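Local coordinates for protein fatty acid CoA ligase (Marinactinospora thermotolerans, PDB 6SQ8) that belongs to the ANL superfamily of AMP-binding enzymes and binds adenosine monophosphate together with 1-ethanoyl-9H-pyrido[3,4-b]indole-3-carboxylic acid, at residues W61-L66 and I200-L205. Sequence-based numbering, arbitrary orientation.
With EQ2 (1-ethanoyl-9~{H}-pyrido[3,4-b]indole-3-carboxylic acid), chain F.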
# COMPACT_ATOMS: atom_id res chain seq x y z
N TRP A 61 3.90 16.69 -9.73
CA TRP A 61 4.58 16.05 -10.84
C TRP A 61 6.10 16.13 -10.68
O TRP A 61 6.82 15.27 -11.16
CB TRP A 61 4.12 16.64 -12.16
CG TRP A 61 4.63 18.01 -12.48
CD1 TRP A 61 4.00 19.20 -12.29
CD2 TRP A 61 5.86 18.33 -13.14
NE1 TRP A 61 4.75 20.23 -12.77
CE2 TRP A 61 5.90 19.73 -13.30
CE3 TRP A 61 6.95 17.57 -13.61
CZ2 TRP A 61 6.97 20.38 -13.89
CZ3 TRP A 61 8.02 18.22 -14.19
CH2 TRP A 61 8.02 19.61 -14.33
N ARG A 62 6.59 17.15 -9.99
CA ARG A 62 8.02 17.29 -9.78
C ARG A 62 8.52 16.19 -8.83
O ARG A 62 9.66 15.76 -8.92
CB ARG A 62 8.39 18.68 -9.27
CG ARG A 62 8.46 19.74 -10.37
CD ARG A 62 8.88 21.10 -9.79
NE ARG A 62 8.90 22.15 -10.81
CZ ARG A 62 7.81 22.74 -11.29
NH1 ARG A 62 6.61 22.43 -10.85
NH2 ARG A 62 7.92 23.64 -12.25
N ALA A 63 7.66 15.73 -7.93
CA ALA A 63 8.05 14.69 -6.98
C ALA A 63 8.26 13.35 -7.69
O ALA A 63 9.00 12.48 -7.19
CB ALA A 63 7.03 14.59 -5.86
N ILE A 64 7.56 13.17 -8.82
CA ILE A 64 7.70 12.01 -9.69
C ILE A 64 9.13 12.01 -10.27
O ILE A 64 9.83 10.95 -10.25
CB ILE A 64 6.62 12.00 -10.79
CG1 ILE A 64 5.23 11.76 -10.20
CG2 ILE A 64 6.94 10.98 -11.87
CD1 ILE A 64 4.12 11.78 -11.22
N ALA A 65 9.53 13.18 -10.80
CA ALA A 65 10.86 13.44 -11.35
C ALA A 65 11.93 13.22 -10.28
O ALA A 65 13.00 12.68 -10.57
CB ALA A 65 10.92 14.83 -11.91
N LEU A 66 11.66 13.67 -9.05
CA LEU A 66 12.66 13.65 -8.00
C LEU A 66 13.05 12.19 -7.70
O LEU A 66 14.22 11.89 -7.56
CB LEU A 66 12.15 14.36 -6.74
CG LEU A 66 13.07 14.28 -5.51
CD1 LEU A 66 14.41 14.91 -5.83
CD2 LEU A 66 12.45 14.95 -4.30
N ILE A 200 -3.30 8.20 -3.91
CA ILE A 200 -2.54 7.76 -2.75
C ILE A 200 -1.19 8.46 -2.76
O ILE A 200 -0.74 8.89 -3.81
CB ILE A 200 -2.40 6.23 -2.70
CG1 ILE A 200 -1.59 5.67 -3.87
CG2 ILE A 200 -3.76 5.57 -2.60
CD1 ILE A 200 -1.52 4.16 -3.91
N PRO A 201 -0.50 8.62 -1.61
CA PRO A 201 0.71 9.41 -1.56
C PRO A 201 1.82 8.85 -2.46
O PRO A 201 2.02 7.63 -2.50
CB PRO A 201 1.15 9.31 -0.08
CG PRO A 201 -0.11 8.93 0.66
CD PRO A 201 -0.85 8.05 -0.30
N LEU A 202 2.54 9.75 -3.15
CA LEU A 202 3.67 9.41 -4.02
C LEU A 202 4.86 8.90 -3.20
O LEU A 202 5.82 8.37 -3.79
CB LEU A 202 4.06 10.65 -4.82
CG LEU A 202 3.16 10.98 -6.02
CD1 LEU A 202 3.68 12.22 -6.76
CD2 LEU A 202 3.03 9.78 -6.97
N SER A 203 4.83 9.05 -1.88
CA SER A 203 5.93 8.63 -1.02
C SER A 203 6.04 7.10 -0.93
O SER A 203 7.12 6.60 -0.60
CB SER A 203 5.78 9.23 0.35
OG SER A 203 4.55 8.83 0.93
N ASP A 204 4.96 6.35 -1.20
CA ASP A 204 4.97 4.86 -1.09
C ASP A 204 4.42 4.23 -2.37
O ASP A 204 4.89 4.56 -3.45
CB ASP A 204 4.29 4.42 0.20
CG ASP A 204 5.00 4.97 1.43
OD1 ASP A 204 6.05 4.42 1.80
OD2 ASP A 204 4.50 5.96 1.99
N LEU A 205 3.46 3.32 -2.27
CA LEU A 205 3.00 2.56 -3.43
C LEU A 205 2.63 3.50 -4.58
O LEU A 205 2.91 3.21 -5.73
CB LEU A 205 1.82 1.67 -3.06
CG LEU A 205 1.20 0.91 -4.22
CD1 LEU A 205 2.23 0.02 -4.88
CD2 LEU A 205 0.00 0.09 -3.74
C1 EQ2 F . -0.36 -4.18 -3.92
C2 EQ2 F . -0.61 -3.68 -2.54
O1 EQ2 F . -1.76 -3.49 -2.18
C3 EQ2 F . 0.55 -3.35 -1.64
N1 EQ2 F . 0.28 -3.24 -0.33
C4 EQ2 F . 1.26 -2.92 0.53
C5 EQ2 F . 0.88 -2.78 1.99
O2 EQ2 F . -0.30 -3.02 2.32
O3 EQ2 F . 1.79 -2.38 2.74
C6 EQ2 F . 2.57 -2.69 0.12
C7 EQ2 F . 2.88 -2.80 -1.22
C8 EQ2 F . 4.08 -2.65 -1.99
C9 EQ2 F . 5.41 -2.34 -1.70
C10 EQ2 F . 6.33 -2.29 -2.72
C11 EQ2 F . 5.95 -2.54 -4.04
C12 EQ2 F . 4.66 -2.87 -4.37
C13 EQ2 F . 3.73 -2.91 -3.33
N2 EQ2 F . 2.38 -3.20 -3.38
C14 EQ2 F . 1.85 -3.13 -2.12
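Leu202 reaches from its loop to helix 61-72 and meets Ile64 and Ala63 there. The CD1 methyl of Leu202 makes the closest approaches. Leu202 CD1 lies 3.8 Å from Ile64 CG1 and 4.2 Å from Ala63 CB. The Leu202 side chain is extended: CG stands anti to the carbonyl carbon (chi1 -77°), and chi2 of -179° carries CD1 out toward the helix. The Ile64 and Leu202 side chains cross at a slant. The contact is small, buried and wholly apolar. Leu222 of strand 219-222 touches both Ile64 and Leu202, while His57 touches Ala63 and Leu202.

The loop is shaped by a type I beta turn from Pro201 to Asp204. Asn59 hydrogen-bonds Ile200 O and Leu202 N through its side-chain amide. Ser203 OG gives a 3.1 Å hydrogen bond to Asp204 OD2, approaching from above the carboxylate plane. Asp204 OD2 also forms a salt bridge with Arg81.

At the far end of the loop, Leu205 begins helix 205-215 and faces EQ2. Leu205 CD1 comes within 3.6 Å of EQ2 N2, and Leu205 CD2 packs 4.0 Å from EQ2 C2. One short loop thus links the packing on helix 61-72 to the EQ2 pocket, within the large N-terminal part of an ANL-superfamily AMP-binding enzyme.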